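Local coordinates for protein FimX (PDB 3HV9) that belongs to the bacterial EAL-domain family and is represented here by that domain alone, a strand core wrapped in helices, at residues S44-E49 and K98-K103; S29-F34 and R53-Q58; E228-L233 and G246-G251. One frame throughout, in Å; residues are numbered along the deposited sequence.

Interaction 1. Residues S44-E49 and K98-K103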
ATOM      1  N   SER A  44       1.306  -8.111 -17.110  1.00 68.36           N
ATOM      2  CA  SER A  44       1.174  -6.976 -18.028  1.00 80.74           C
ATOM      3  C   SER A  44       0.901  -5.644 -17.311  1.00 68.42           C
ATOM      4  O   SER A  44       1.271  -4.576 -17.804  1.00 58.65           O
ATOM      5  CB  SER A  44       0.066  -7.253 -19.059  1.00 68.13           C
ATOM      6  OG  SER A  44      -1.105  -7.766 -18.434  1.00 74.16           O
ATOM      7  N   HIS A  45       0.254  -5.717 -16.151  1.00 55.19           N
ATOM      8  CA  HIS A  45      -0.192  -4.523 -15.440  1.00 58.12           C
ATOM      9  C   HIS A  45       0.975  -3.602 -15.074  1.00 54.83           C
ATOM     10  O   HIS A  45       2.089  -4.054 -14.851  1.00 47.92           O
ATOM     11  CB  HIS A  45      -0.960  -4.900 -14.160  1.00 43.07           C
ATOM     12  CG  HIS A  45      -2.201  -5.703 -14.397  1.00 64.99           C
ATOM     13  ND1 HIS A  45      -3.349  -5.162 -14.936  1.00 67.10           N
ATOM     14  CD2 HIS A  45      -2.483  -7.002 -14.137  1.00 56.02           C
ATOM     15  CE1 HIS A  45      -4.278  -6.098 -15.018  1.00 61.82           C
ATOM     16  NE2 HIS A  45      -3.780  -7.223 -14.534  1.00 71.76           N
ATOM     17  N   GLU A  46       0.698  -2.305 -15.033  1.00 44.29           N
ATOM     18  CA  GLU A  46       1.596  -1.313 -14.475  1.00 50.42           C
ATOM     19  C   GLU A  46       1.265  -1.158 -12.984  1.00 45.44           C
ATOM     20  O   GLU A  46       0.413  -0.349 -12.618  1.00 60.05           O
ATOM     21  CB  GLU A  46       1.403   0.029 -15.199  1.00 40.78           C
ATOM     22  CG  GLU A  46       1.904   0.040 -16.633  1.00 32.99           C
ATOM     23  CD  GLU A  46       1.658   1.372 -17.319  1.00 55.43           C
ATOM     24  OE1 GLU A  46       0.966   2.230 -16.725  1.00 70.42           O
ATOM     25  OE2 GLU A  46       2.154   1.560 -18.449  1.00 62.24           O
ATOM     26  N   ASN A  47       1.920  -1.955 -12.137  1.00 31.58           N
ATOM     27  CA  ASN A  47       1.685  -1.947 -10.694  1.00 31.98           C
ATOM     28  C   ASN A  47       2.447  -0.853  -9.942  1.00 46.99           C
ATOM     29  O   ASN A  47       3.671  -0.788 -10.018  1.00 35.72           O
ATOM     30  CB  ASN A  47       2.078  -3.301 -10.099  1.00 33.74           C
ATOM     31  CG  ASN A  47       1.283  -4.460 -10.689  1.00 46.38           C
ATOM     32  OD1 ASN A  47       1.832  -5.322 -11.378  1.00 43.24           O
ATOM     33  ND2 ASN A  47      -0.007  -4.485 -10.414  1.00 33.74           N
ATOM     34  N   TYR A  48       1.721  -0.010  -9.209  1.00 32.87           N
ATOM     35  CA  TYR A  48       2.334   0.984  -8.339  1.00 35.81           C
ATOM     36  C   TYR A  48       1.775   0.899  -6.937  1.00 36.09           C
ATOM     37  O   TYR A  48       0.568   0.696  -6.754  1.00 35.91           O
ATOM     38  CB  TYR A  48       2.018   2.374  -8.819  1.00 28.06           C
ATOM     39  CG  TYR A  48       2.684   2.825 -10.090  1.00 39.35           C
ATOM     40  CD1 TYR A  48       3.881   3.534 -10.044  1.00 38.19           C
ATOM     41  CD2 TYR A  48       2.092   2.604 -11.331  1.00 29.12           C
ATOM     42  CE1 TYR A  48       4.493   3.999 -11.207  1.00 30.92           C
ATOM     43  CE2 TYR A  48       2.689   3.071 -12.509  1.00 30.51           C
ATOM     44  CZ  TYR A  48       3.889   3.769 -12.430  1.00 45.72           C
ATOM     45  OH  TYR A  48       4.508   4.241 -13.552  1.00 42.40           O
ATOM     46  N   GLU A  49       2.645   1.079  -5.947  1.00 29.92           N
ATOM     47  CA  GLU A  49       2.205   1.258  -4.567  1.00 34.80           C
ATOM     48  C   GLU A  49       2.050   2.748  -4.347  1.00 34.67           C
ATOM     49  O   GLU A  49       2.907   3.528  -4.771  1.00 32.84           O
ATOM     50  CB  GLU A  49       3.234   0.707  -3.580  1.00 30.59           C
ATOM     51  CG  GLU A  49       2.782   0.789  -2.111  1.00 30.45           C
ATOM     52  CD  GLU A  49       3.881   0.390  -1.145  1.00 44.33           C
ATOM     53  OE1 GLU A  49       5.019   0.141  -1.616  1.00 35.83           O
ATOM     54  OE2 GLU A  49       3.610   0.317   0.078  1.00 33.69           O
ATOM     55  N   LYS A  98      -7.222   5.846 -20.675  1.00 73.09           N
ATOM     56  CA  LYS A  98      -6.211   6.068 -21.708  1.00 76.51           C
ATOM     57  C   LYS A  98      -5.453   4.778 -22.048  1.00 70.95           C
ATOM     58  O   LYS A  98      -4.329   4.821 -22.542  1.00 77.76           O
ATOM     59  CB  LYS A  98      -5.219   7.152 -21.274  1.00 61.78           C
ATOM     60  CG  LYS A  98      -5.850   8.508 -21.024  1.00 58.29           C
ATOM     61  CD  LYS A  98      -4.798   9.568 -20.695  1.00 71.99           C
ATOM     62  CE  LYS A  98      -3.763   9.060 -19.692  1.00 82.60           C
ATOM     63  NZ  LYS A  98      -2.889  10.162 -19.179  1.00 73.46           N
ATOM     64  N   GLY A  99      -6.063   3.635 -21.761  1.00 67.91           N
ATOM     65  CA  GLY A  99      -5.492   2.358 -22.142  1.00 62.28           C
ATOM     66  C   GLY A  99      -4.309   1.888 -21.318  1.00 75.73           C
ATOM     67  O   GLY A  99      -3.699   0.867 -21.639  1.00 71.27           O
ATOM     68  N   HIS A 100      -3.967   2.618 -20.260  1.00 73.98           N
ATOM     69  CA  HIS A 100      -2.940   2.136 -19.346  1.00 57.54           C
ATOM     70  C   HIS A 100      -3.493   1.027 -18.447  1.00 43.21           C
ATOM     71  O   HIS A 100      -4.513   1.204 -17.776  1.00 58.72           O
ATOM     72  CB  HIS A 100      -2.397   3.276 -18.487  1.00 63.87           C
ATOM     73  CG  HIS A 100      -1.487   4.206 -19.221  1.00 85.41           C
ATOM     74  ND1 HIS A 100      -0.124   4.011 -19.291  1.00 93.91           N
ATOM     75  CD2 HIS A 100      -1.743   5.346 -19.907  1.00 83.43           C
ATOM     76  CE1 HIS A 100       0.421   4.988 -19.993  1.00100.21           C
ATOM     77  NE2 HIS A 100      -0.539   5.810 -20.380  1.00110.94           N
ATOM     78  N   GLN A 101      -2.803  -0.110 -18.427  1.00 52.01           N
ATOM     79  CA  GLN A 101      -3.159  -1.228 -17.556  1.00 63.22           C
ATOM     80  C   GLN A 101      -2.703  -1.009 -16.111  1.00 53.72           C
ATOM     81  O   GLN A 101      -2.090  -1.899 -15.509  1.00 50.63           O
ATOM     82  CB  GLN A 101      -2.469  -2.501 -18.037  1.00 66.85           C
ATOM     83  CG  GLN A 101      -3.088  -3.228 -19.197  1.00 89.01           C
ATOM     84  CD  GLN A 101      -2.534  -4.641 -19.313  1.00100.26           C
ATOM     85  OE1 GLN A 101      -2.716  -5.468 -18.413  1.00 95.45           O
ATOM     86  NE2 GLN A 101      -1.839  -4.919 -20.413  1.00 96.77           N
ATOM     87  N   THR A 102      -2.989   0.148 -15.535  1.00 52.09           N
ATOM     88  CA  THR A 102      -2.435   0.412 -14.218  1.00 43.95           C
ATOM     89  C   THR A 102      -3.245  -0.107 -13.030  1.00 44.71           C
ATOM     90  O   THR A 102      -4.462  -0.143 -13.054  1.00 43.63           O
ATOM     91  CB  THR A 102      -1.966   1.866 -14.049  1.00 48.87           C
ATOM     92  OG1 THR A 102      -2.171   2.301 -12.695  1.00 55.78           O
ATOM     93  CG2 THR A 102      -2.675   2.761 -15.000  1.00 39.14           C
ATOM     94  N   LYS A 103      -2.526  -0.526 -11.995  1.00 38.41           N
ATOM     95  CA  LYS A 103      -3.124  -1.081 -10.794  1.00 32.32           C
ATOM     96  C   LYS A 103      -2.407  -0.464  -9.591  1.00 41.38           C
ATOM     97  O   LYS A 103      -1.187  -0.323  -9.613  1.00 34.68           O
ATOM     98  CB  LYS A 103      -2.946  -2.595 -10.794  1.00 34.22           C
ATOM     99  CG  LYS A 103      -3.562  -3.280  -9.604  1.00 56.55           C
ATOM    100  CD  LYS A 103      -3.310  -4.773  -9.641  1.00 53.82           C
ATOM    101  CE  LYS A 103      -3.992  -5.427 -10.825  1.00 42.16           C
ATOM    102  NZ  LYS A 103      -3.995  -6.902 -10.616  1.00 44.43           N
TER
HETATM  103  O   HOH W   1      -5.748  -8.761 -12.423  1.00 54.71           O
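His100 opens the contact by turning the ND1 edge of its ring to the carboxylate of Glu46, whose plane is tilted 49° from the imidazole. The bonds are weak and split between two acceptors: ND1 of His100 lies 3.3 Å from OE1 and 3.5 Å from OE2 of Glu46. Gln101 then engages with both backbone and side chain. Its O accepts from Glu46 N, while its OE1 takes the hydroxyl of Ser44 at 2.8 Å (OG to OE1), in the carbonyl plane and on a lone pair. The same OE1 sits over one face of the His45 ring, with the amide 78° from the imidazole plane. Thr102 and Lys103 pair with Glu46 and Asn47 in parallel bridges that join strand 102-107 to strand 46-54 in the central sheet of the EAL domain. Backbone N of Lys103 donates to Glu46 O, and Tyr48 N donates to Lys103 O, both at 3.0 Å. Lys103 CG lies trans to the backbone N (chi1 -179°) and the chain bends at chi3, which lays CE over the centre of the His45 ring in a CH-pi contact, 3.9 Å from the centroid. Its NZ bonds to Gln165 and to a water that weakly accepts from His45 NE2. The imidazole is thus held between an amide oxygen and a lysine methylene, and the nearby ammonium would probably disfavour its protonation.

Interaction 2. Residues S29-F34 and R53-Q58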
ATOM      1  N   SER A  29      -3.814  19.328   0.420  1.00 38.97           N
ATOM      2  CA  SER A  29      -2.436  19.613   0.790  1.00 38.00           C
ATOM      3  C   SER A  29      -1.677  18.332   1.095  1.00 35.55           C
ATOM      4  O   SER A  29      -0.540  18.364   1.589  1.00 45.98           O
ATOM      5  CB  SER A  29      -2.371  20.585   1.976  1.00 39.09           C
ATOM      6  OG  SER A  29      -3.016  21.805   1.642  1.00 43.42           O
ATOM      7  N   PHE A  30      -2.309  17.199   0.821  1.00 46.98           N
ATOM      8  CA  PHE A  30      -1.564  15.952   0.786  1.00 39.19           C
ATOM      9  C   PHE A  30      -0.932  15.825  -0.586  1.00 40.39           C
ATOM     10  O   PHE A  30      -1.271  16.544  -1.523  1.00 48.14           O
ATOM     11  CB  PHE A  30      -2.451  14.737   1.048  1.00 35.16           C
ATOM     12  CG  PHE A  30      -2.922  14.632   2.456  1.00 49.18           C
ATOM     13  CD1 PHE A  30      -2.089  14.139   3.440  1.00 35.22           C
ATOM     14  CD2 PHE A  30      -4.204  15.018   2.800  1.00 39.31           C
ATOM     15  CE1 PHE A  30      -2.517  14.056   4.748  1.00 38.90           C
ATOM     16  CE2 PHE A  30      -4.640  14.934   4.108  1.00 38.74           C
ATOM     17  CZ  PHE A  30      -3.800  14.456   5.084  1.00 40.26           C
ATOM     18  N   ARG A  31       0.002  14.897  -0.682  1.00 39.99           N
ATOM     19  CA  ARG A  31       0.697  14.614  -1.926  0.52 44.56           C
ATOM     20  C   ARG A  31       0.837  13.102  -2.034  1.00 42.21           C
ATOM     21  O   ARG A  31       1.311  12.448  -1.098  1.00 40.55           O
ATOM     22  CB  ARG A  31       2.089  15.249  -1.914  0.52 47.78           C
ATOM     23  CG  ARG A  31       2.781  15.256  -3.266  0.52 51.86           C
ATOM     24  CD  ARG A  31       2.711  16.635  -3.929  0.52 62.67           C
ATOM     25  NE  ARG A  31       1.415  17.285  -3.753  0.52 49.68           N
ATOM     26  CZ  ARG A  31       1.216  18.589  -3.912  0.52 61.65           C
ATOM     27  NH1 ARG A  31       0.009  19.111  -3.724  0.52 40.63           N
ATOM     28  NH2 ARG A  31       2.233  19.372  -4.251  0.52 61.37           N
ATOM     29  N   LEU A  32       0.435  12.554  -3.166  1.00 37.79           N
ATOM     30  CA  LEU A  32       0.536  11.134  -3.386  1.00 41.54           C
ATOM     31  C   LEU A  32       1.835  10.873  -4.113  1.00 35.98           C
ATOM     32  O   LEU A  32       2.203  11.619  -5.014  1.00 34.44           O
ATOM     33  CB  LEU A  32      -0.643  10.671  -4.233  1.00 36.39           C
ATOM     34  CG  LEU A  32      -1.741   9.840  -3.579  1.00 49.08           C
ATOM     35  CD1 LEU A  32      -1.762   9.960  -2.063  1.00 36.47           C
ATOM     36  CD2 LEU A  32      -3.059  10.218  -4.187  1.00 40.78           C
ATOM     37  N   LEU A  33       2.535   9.815  -3.723  1.00 30.32           N
ATOM     38  CA  LEU A  33       3.698   9.382  -4.478  1.00 37.15           C
ATOM     39  C   LEU A  33       3.434   7.962  -4.913  1.00 30.76           C
ATOM     40  O   LEU A  33       2.582   7.286  -4.325  1.00 32.03           O
ATOM     41  CB  LEU A  33       4.969   9.450  -3.613  1.00 32.20           C
ATOM     42  CG  LEU A  33       5.382  10.786  -2.991  1.00 47.81           C
ATOM     43  CD1 LEU A  33       6.548  10.574  -2.045  1.00 48.31           C
ATOM     44  CD2 LEU A  33       5.770  11.778  -4.053  1.00 37.52           C
ATOM     45  N   PHE A  34       4.173   7.501  -5.925  1.00 34.07           N
ATOM     46  CA  PHE A  34       3.979   6.153  -6.467  1.00 34.77           C
ATOM     47  C   PHE A  34       5.307   5.445  -6.660  1.00 36.20           C
ATOM     48  O   PHE A  34       6.222   5.988  -7.277  1.00 39.44           O
ATOM     49  CB  PHE A  34       3.235   6.241  -7.800  1.00 27.88           C
ATOM     50  CG  PHE A  34       2.004   7.091  -7.733  1.00 30.76           C
ATOM     51  CD1 PHE A  34       0.770   6.533  -7.405  1.00 32.02           C
ATOM     52  CD2 PHE A  34       2.075   8.452  -7.978  1.00 32.25           C
ATOM     53  CE1 PHE A  34      -0.376   7.326  -7.329  1.00 30.25           C
ATOM     54  CE2 PHE A  34       0.938   9.250  -7.896  1.00 31.15           C
ATOM     55  CZ  PHE A  34      -0.291   8.682  -7.576  1.00 38.15           C
ATOM     56  N   ARG A  53       2.306  11.621   1.432  1.00 32.38           N
ATOM     57  CA  ARG A  53       3.079  12.682   2.072  1.00 33.32           C
ATOM     58  C   ARG A  53       2.176  13.866   2.402  1.00 34.89           C
ATOM     59  O   ARG A  53       1.166  14.105   1.732  1.00 36.66           O
ATOM     60  CB  ARG A  53       4.217  13.142   1.161  1.00 32.96           C
ATOM     61  CG  ARG A  53       5.201  12.007   0.767  1.00 44.28           C
ATOM     62  CD  ARG A  53       6.040  11.481   1.956  1.00 51.41           C
ATOM     63  NE  ARG A  53       7.054  10.505   1.532  1.00 43.17           N
ATOM     64  CZ  ARG A  53       6.909   9.186   1.637  1.00 62.51           C
ATOM     65  NH1 ARG A  53       5.799   8.679   2.166  1.00 44.21           N
ATOM     66  NH2 ARG A  53       7.871   8.372   1.214  1.00 50.71           N
ATOM     67  N   LEU A  54       2.546  14.598   3.440  1.00 34.08           N
ATOM     68  CA  LEU A  54       1.844  15.802   3.841  1.00 31.37           C
ATOM     69  C   LEU A  54       2.786  16.982   3.748  1.00 36.56           C
ATOM     70  O   LEU A  54       3.930  16.929   4.240  1.00 36.29           O
ATOM     71  CB  LEU A  54       1.368  15.653   5.283  1.00 31.92           C
ATOM     72  CG  LEU A  54       0.784  16.866   6.013  1.00 37.31           C
ATOM     73  CD1 LEU A  54      -0.501  17.309   5.357  1.00 34.24           C
ATOM     74  CD2 LEU A  54       0.523  16.497   7.471  1.00 26.04           C
ATOM     75  N   LEU A  55       2.307  18.046   3.116  1.00 37.26           N
ATOM     76  CA  LEU A  55       3.032  19.301   3.053  1.00 30.06           C
ATOM     77  C   LEU A  55       2.414  20.267   4.042  1.00 38.47           C
ATOM     78  O   LEU A  55       1.192  20.306   4.183  1.00 37.17           O
ATOM     79  CB  LEU A  55       2.977  19.901   1.651  1.00 41.58           C
ATOM     80  CG  LEU A  55       3.801  19.220   0.550  1.00 45.41           C
ATOM     81  CD1 LEU A  55       5.180  18.890   1.036  1.00 46.82           C
ATOM     82  CD2 LEU A  55       3.107  17.966   0.111  1.00 67.24           C
ATOM     83  N   ASN A  56       3.256  21.011   4.758  1.00 33.64           N
ATOM     84  CA  ASN A  56       2.758  22.116   5.561  1.00 39.36           C
ATOM     85  C   ASN A  56       2.541  23.337   4.688  1.00 42.83           C
ATOM     86  O   ASN A  56       2.904  23.326   3.514  1.00 41.18           O
ATOM     87  CB  ASN A  56       3.685  22.432   6.727  1.00 33.32           C
ATOM     88  CG  ASN A  56       4.999  23.038   6.285  1.00 51.28           C
ATOM     89  OD1 ASN A  56       5.130  23.544   5.169  1.00 46.83           O
ATOM     90  ND2 ASN A  56       5.979  23.003   7.175  1.00 36.51           N
ATOM     91  N   PRO A  57       1.911  24.379   5.245  1.00 47.63           N
ATOM     92  CA  PRO A  57       1.572  25.526   4.400  1.00 40.71           C
ATOM     93  C   PRO A  57       2.791  26.127   3.707  1.00 48.22           C
ATOM     94  O   PRO A  57       2.669  26.633   2.599  1.00 51.84           O
ATOM     95  CB  PRO A  57       0.953  26.504   5.389  1.00 45.39           C
ATOM     96  CG  PRO A  57       0.267  25.597   6.393  1.00 45.51           C
ATOM     97  CD  PRO A  57       1.209  24.422   6.542  1.00 44.46           C
ATOM     98  N   GLN A  58       3.958  26.061   4.325  1.00 43.91           N
ATOM     99  CA  GLN A  58       5.124  26.633   3.670  1.00 56.53           C
ATOM    100  C   GLN A  58       5.807  25.647   2.721  1.00 58.99           C
ATOM    101  O   GLN A  58       6.955  25.832   2.350  1.00 53.69           O
ATOM    102  CB  GLN A  58       6.115  27.265   4.663  1.00 45.29           C
ATOM    103  CG  GLN A  58       6.303  26.538   5.965  1.00 60.83           C
ATOM    104  CD  GLN A  58       5.266  26.922   7.000  1.00 62.89           C
ATOM    105  OE1 GLN A  58       5.278  28.030   7.539  1.00 65.60           O
ATOM    106  NE2 GLN A  58       4.374  25.994   7.296  1.00 40.71           N
TER
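Arg31 and Arg53 face each other as an antiparallel hydrogen-bonded pair, each backbone N giving its hydrogen to the other's O at 2.8 Å. They belong to the beta hairpin of strands 30-39 and 46-54, the first two strands of the EAL-domain sheet. One step along, Phe30 and Leu54 form the adjoining non-hydrogen-bonded pair, and one more backbone bond follows the bridged pairs, from Leu55 N to Ser29 O at 3.2 Å. Arg53 O serves a second neighbour: Phe30 CA approaches it at 3.4 Å in a CA-H...O contact, and the edge of the Phe30 ring also borders this oxygen.

The side chains sort onto two faces. On that of Phe30 and Leu54, the leucine leaves with CG trans to its backbone N (chi1 171°) and carries CD1 over the phenyl face, 4.3 Å from the ring centroid and 28° off the normal. Helices close this side from outside: Leu21 and Ala24 of helix 17-24 and Ile80 of helix 77-97 pack on Phe30, whose ring also meets that of Trp83, while Ala24 covers Leu54 as well.

The face of the two arginines is built from their aliphatic parts. Leu55 CD2 presses on Arg31 CB at 3.5 Å. Further along, Leu33 and Arg53 meet crosswise. A weak, long ion pair links Arg53 NE to Glu61, and a bend at chi2 (-68°) folds the arginine chain back, so that Leu33 CD1 rests over one face of the guanidinium while touching Arg53 CG at 3.4 Å.

Interaction 3. Residues E228-L233 and G246-G251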
ATOM      1  N   GLU A 228      17.971  -2.986  -3.288  1.00 33.68           N
ATOM      2  CA  GLU A 228      18.855  -1.827  -3.333  1.00 45.17           C
ATOM      3  C   GLU A 228      20.084  -2.077  -4.201  1.00 56.61           C
ATOM      4  O   GLU A 228      20.913  -1.189  -4.373  1.00 50.15           O
ATOM      5  CB  GLU A 228      19.272  -1.394  -1.913  1.00 35.90           C
ATOM      6  CG  GLU A 228      18.112  -1.272  -0.899  1.00 40.68           C
ATOM      7  CD  GLU A 228      17.051  -0.245  -1.308  1.00 36.49           C
ATOM      8  OE1 GLU A 228      15.954  -0.211  -0.705  1.00 39.89           O
ATOM      9  OE2 GLU A 228      17.314   0.540  -2.229  1.00 36.43           O
ATOM     10  N   SER A 229      20.195  -3.278  -4.762  1.00 41.08           N
ATOM     11  CA  SER A 229      21.373  -3.638  -5.544  1.00 43.43           C
ATOM     12  C   SER A 229      21.084  -4.733  -6.577  1.00 59.06           C
ATOM     13  O   SER A 229      20.092  -5.481  -6.473  1.00 40.82           O
ATOM     14  CB  SER A 229      22.499  -4.119  -4.613  1.00 39.08           C
ATOM     15  OG  SER A 229      22.144  -5.359  -4.019  1.00 44.28           O
ATOM     16  N   ALA A 230      21.973  -4.821  -7.566  1.00 45.04           N
ATOM     17  CA  ALA A 230      21.920  -5.865  -8.577  1.00 36.43           C
ATOM     18  C   ALA A 230      22.053  -7.208  -7.888  1.00 48.57           C
ATOM     19  O   ALA A 230      21.366  -8.178  -8.211  1.00 39.59           O
ATOM     20  CB  ALA A 230      23.043  -5.677  -9.560  1.00 38.68           C
ATOM     21  N   SER A 231      22.942  -7.267  -6.914  1.00 47.64           N
ATOM     22  CA  SER A 231      23.138  -8.510  -6.193  1.00 43.10           C
ATOM     23  C   SER A 231      21.801  -9.052  -5.708  1.00 43.06           C
ATOM     24  O   SER A 231      21.481 -10.231  -5.889  1.00 49.34           O
ATOM     25  CB  SER A 231      24.091  -8.293  -5.012  1.00 42.34           C
ATOM     26  OG  SER A 231      24.166  -9.470  -4.220  1.00 51.96           O
ATOM     27  N   VAL A 232      21.008  -8.185  -5.092  1.00 51.20           N
ATOM     28  CA  VAL A 232      19.794  -8.638  -4.432  1.00 49.69           C
ATOM     29  C   VAL A 232      18.693  -8.919  -5.451  1.00 46.77           C
ATOM     30  O   VAL A 232      17.886  -9.823  -5.279  1.00 37.96           O
ATOM     31  CB  VAL A 232      19.348  -7.650  -3.335  1.00 50.21           C
ATOM     32  CG1 VAL A 232      17.938  -7.958  -2.879  1.00 38.22           C
ATOM     33  CG2 VAL A 232      20.324  -7.718  -2.155  1.00 43.49           C
ATOM     34  N   LEU A 233      18.690  -8.157  -6.532  1.00 38.57           N
ATOM     35  CA  LEU A 233      17.742  -8.386  -7.605  1.00 47.50           C
ATOM     36  C   LEU A 233      17.919  -9.804  -8.166  1.00 57.86           C
ATOM     37  O   LEU A 233      16.946 -10.541  -8.356  1.00 47.52           O
ATOM     38  CB  LEU A 233      17.965  -7.337  -8.695  1.00 46.38           C
ATOM     39  CG  LEU A 233      17.004  -7.319  -9.871  1.00 52.67           C
ATOM     40  CD1 LEU A 233      17.162  -6.006 -10.648  1.00 36.47           C
ATOM     41  CD2 LEU A 233      17.245  -8.525 -10.760  1.00 45.69           C
ATOM     42  N   GLY A 246      11.949  -1.547  -5.088  1.00 34.14           N
ATOM     43  CA  GLY A 246      13.097  -0.986  -4.407  1.00 32.26           C
ATOM     44  C   GLY A 246      13.607   0.231  -5.138  1.00 40.03           C
ATOM     45  O   GLY A 246      13.384   0.369  -6.348  1.00 35.74           O
ATOM     46  N   TYR A 247      14.307   1.109  -4.418  1.00 36.66           N
ATOM     47  CA  TYR A 247      14.861   2.311  -5.037  1.00 35.15           C
ATOM     48  C   TYR A 247      15.716   1.978  -6.274  1.00 33.39           C
ATOM     49  O   TYR A 247      15.685   2.699  -7.268  1.00 29.96           O
ATOM     50  CB  TYR A 247      15.693   3.099  -4.031  1.00 40.49           C
ATOM     51  CG  TYR A 247      15.749   4.573  -4.360  1.00 27.33           C
ATOM     52  CD1 TYR A 247      16.754   5.099  -5.180  1.00 33.68           C
ATOM     53  CD2 TYR A 247      14.787   5.438  -3.864  1.00 28.23           C
ATOM     54  CE1 TYR A 247      16.786   6.462  -5.486  1.00 30.25           C
ATOM     55  CE2 TYR A 247      14.810   6.782  -4.161  1.00 30.60           C
ATOM     56  CZ  TYR A 247      15.801   7.298  -4.962  1.00 34.45           C
ATOM     57  OH  TYR A 247      15.787   8.653  -5.235  1.00 40.71           O
ATOM     58  N   TYR A 248      16.474   0.884  -6.192  1.00 27.10           N
ATOM     59  CA  TYR A 248      17.314   0.406  -7.299  1.00 30.76           C
ATOM     60  C   TYR A 248      16.501   0.269  -8.596  1.00 39.86           C
ATOM     61  O   TYR A 248      16.972   0.612  -9.679  1.00 37.58           O
ATOM     62  CB  TYR A 248      17.940  -0.946  -6.921  1.00 38.07           C
ATOM     63  CG  TYR A 248      18.992  -1.426  -7.888  1.00 54.43           C
ATOM     64  CD1 TYR A 248      18.669  -2.296  -8.922  1.00 49.60           C
ATOM     65  CD2 TYR A 248      20.315  -1.007  -7.768  1.00 48.62           C
ATOM     66  CE1 TYR A 248      19.635  -2.731  -9.815  1.00 42.35           C
ATOM     67  CE2 TYR A 248      21.283  -1.435  -8.659  1.00 52.45           C
ATOM     68  CZ  TYR A 248      20.934  -2.300  -9.681  1.00 53.05           C
ATOM     69  OH  TYR A 248      21.893  -2.729 -10.570  1.00 46.98           O
ATOM     70  N   LEU A 249      15.266  -0.213  -8.481  1.00 36.67           N
ATOM     71  CA  LEU A 249      14.369  -0.252  -9.639  1.00 36.64           C
ATOM     72  C   LEU A 249      13.835   1.159  -9.923  1.00 27.48           C
ATOM     73  O   LEU A 249      13.999   1.691 -11.026  1.00 36.35           O
ATOM     74  CB  LEU A 249      13.214  -1.234  -9.416  1.00 32.67           C
ATOM     75  CG  LEU A 249      13.454  -2.749  -9.277  1.00 45.32           C
ATOM     76  CD1 LEU A 249      14.798  -3.185  -9.850  1.00 37.28           C
ATOM     77  CD2 LEU A 249      13.323  -3.228  -7.848  1.00 41.22           C
ATOM     78  N   GLN A 250      13.166   1.747  -8.935  1.00 33.84           N
ATOM     79  CA  GLN A 250      12.802   3.171  -8.967  1.00 36.30           C
ATOM     80  C   GLN A 250      12.282   3.534  -7.587  1.00 38.60           C
ATOM     81  O   GLN A 250      11.695   2.695  -6.897  1.00 35.93           O
ATOM     82  CB  GLN A 250      11.745   3.487 -10.019  1.00 37.16           C
ATOM     83  CG  GLN A 250      11.686   4.982 -10.376  1.00 31.33           C
ATOM     84  CD  GLN A 250      10.286   5.464 -10.752  1.00 48.20           C
ATOM     85  OE1 GLN A 250       9.454   5.721  -9.881  1.00 54.63           O
ATOM     86  NE2 GLN A 250      10.027   5.601 -12.048  1.00 44.44           N
ATOM     87  N   GLY A 251      12.526   4.769  -7.165  1.00 38.06           N
ATOM     88  CA  GLY A 251      12.050   5.209  -5.870  1.00 33.62           C
ATOM     89  C   GLY A 251      10.655   5.786  -6.031  1.00 44.47           C
ATOM     90  O   GLY A 251      10.096   5.754  -7.130  1.00 34.91           O
TER
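Tyr248 lays one face of its ring over the peptide that joins Ser229 to Ala230, in van der Waals contact. Ser229 C stands 3.8 Å above the ring plane, over its centre, and Ala230 N 3.4 Å above it, nearer the rim. The side chain leaves trans to its own backbone N (chi1 -171°), a setting that extends the ring from the 246-251 turn across to the other segment. Glu228 O comes to the same ring obliquely, 3.5 Å from Tyr248 CD2. The carboxylate of Glu228 only packs: a bend at chi2 brings OE2 of Glu228 to 3.5 Å from Tyr247 CB, again a van der Waals contact.

Apolar contacts continue around the ring. Ala230 CB is 4.0 Å from Tyr248 CZ, and Leu233 meets the tyrosine at about a right angle. The CD1 methyl of Leu233 also touches CD1 of Leu249 at 3.8 Å, and Val227 packs against both leucines.

What the tyrosine covers is the first turn of helix 230-239, which leads into strand 243-244, the last strand of the EAL-domain sheet.

The polar bonds lie within each segment. Ser229 occupies the N-cap position, its OG accepting from Val232 N at 3.2 Å, and Leu233 N bonds to Ser229 O. Within the facing turn, residues 247-249 have helical backbone angles, and Gln250 N closes back on Gly246 O at 2.9 Å.

How the interactions relate
Interactions 1 and 2 share strand 46-54, which pairs in parallel with 102-107 in the first and antiparallel with 30-39 in the second, so three neighbouring strands of one sheet are tied together. Their centres are 23 Å apart, yet they touch where Tyr48 CD1 packs on Phe34 CB at 3.6 Å. Along the chain their segments alternate, whereas interaction 3 follows later. It lies about 25 Å from interaction 2 and 20 Å from interaction 1, centre to centre, and meets only the former, through Gln250 packing near Phe34. Glycerol, probably from the crystallisation liquor, is bonded at Glu49 OE2, Leu32 N and Gly251 N, residues in the segments of interactions 1, 2 and 3 that make no contact across their pairs.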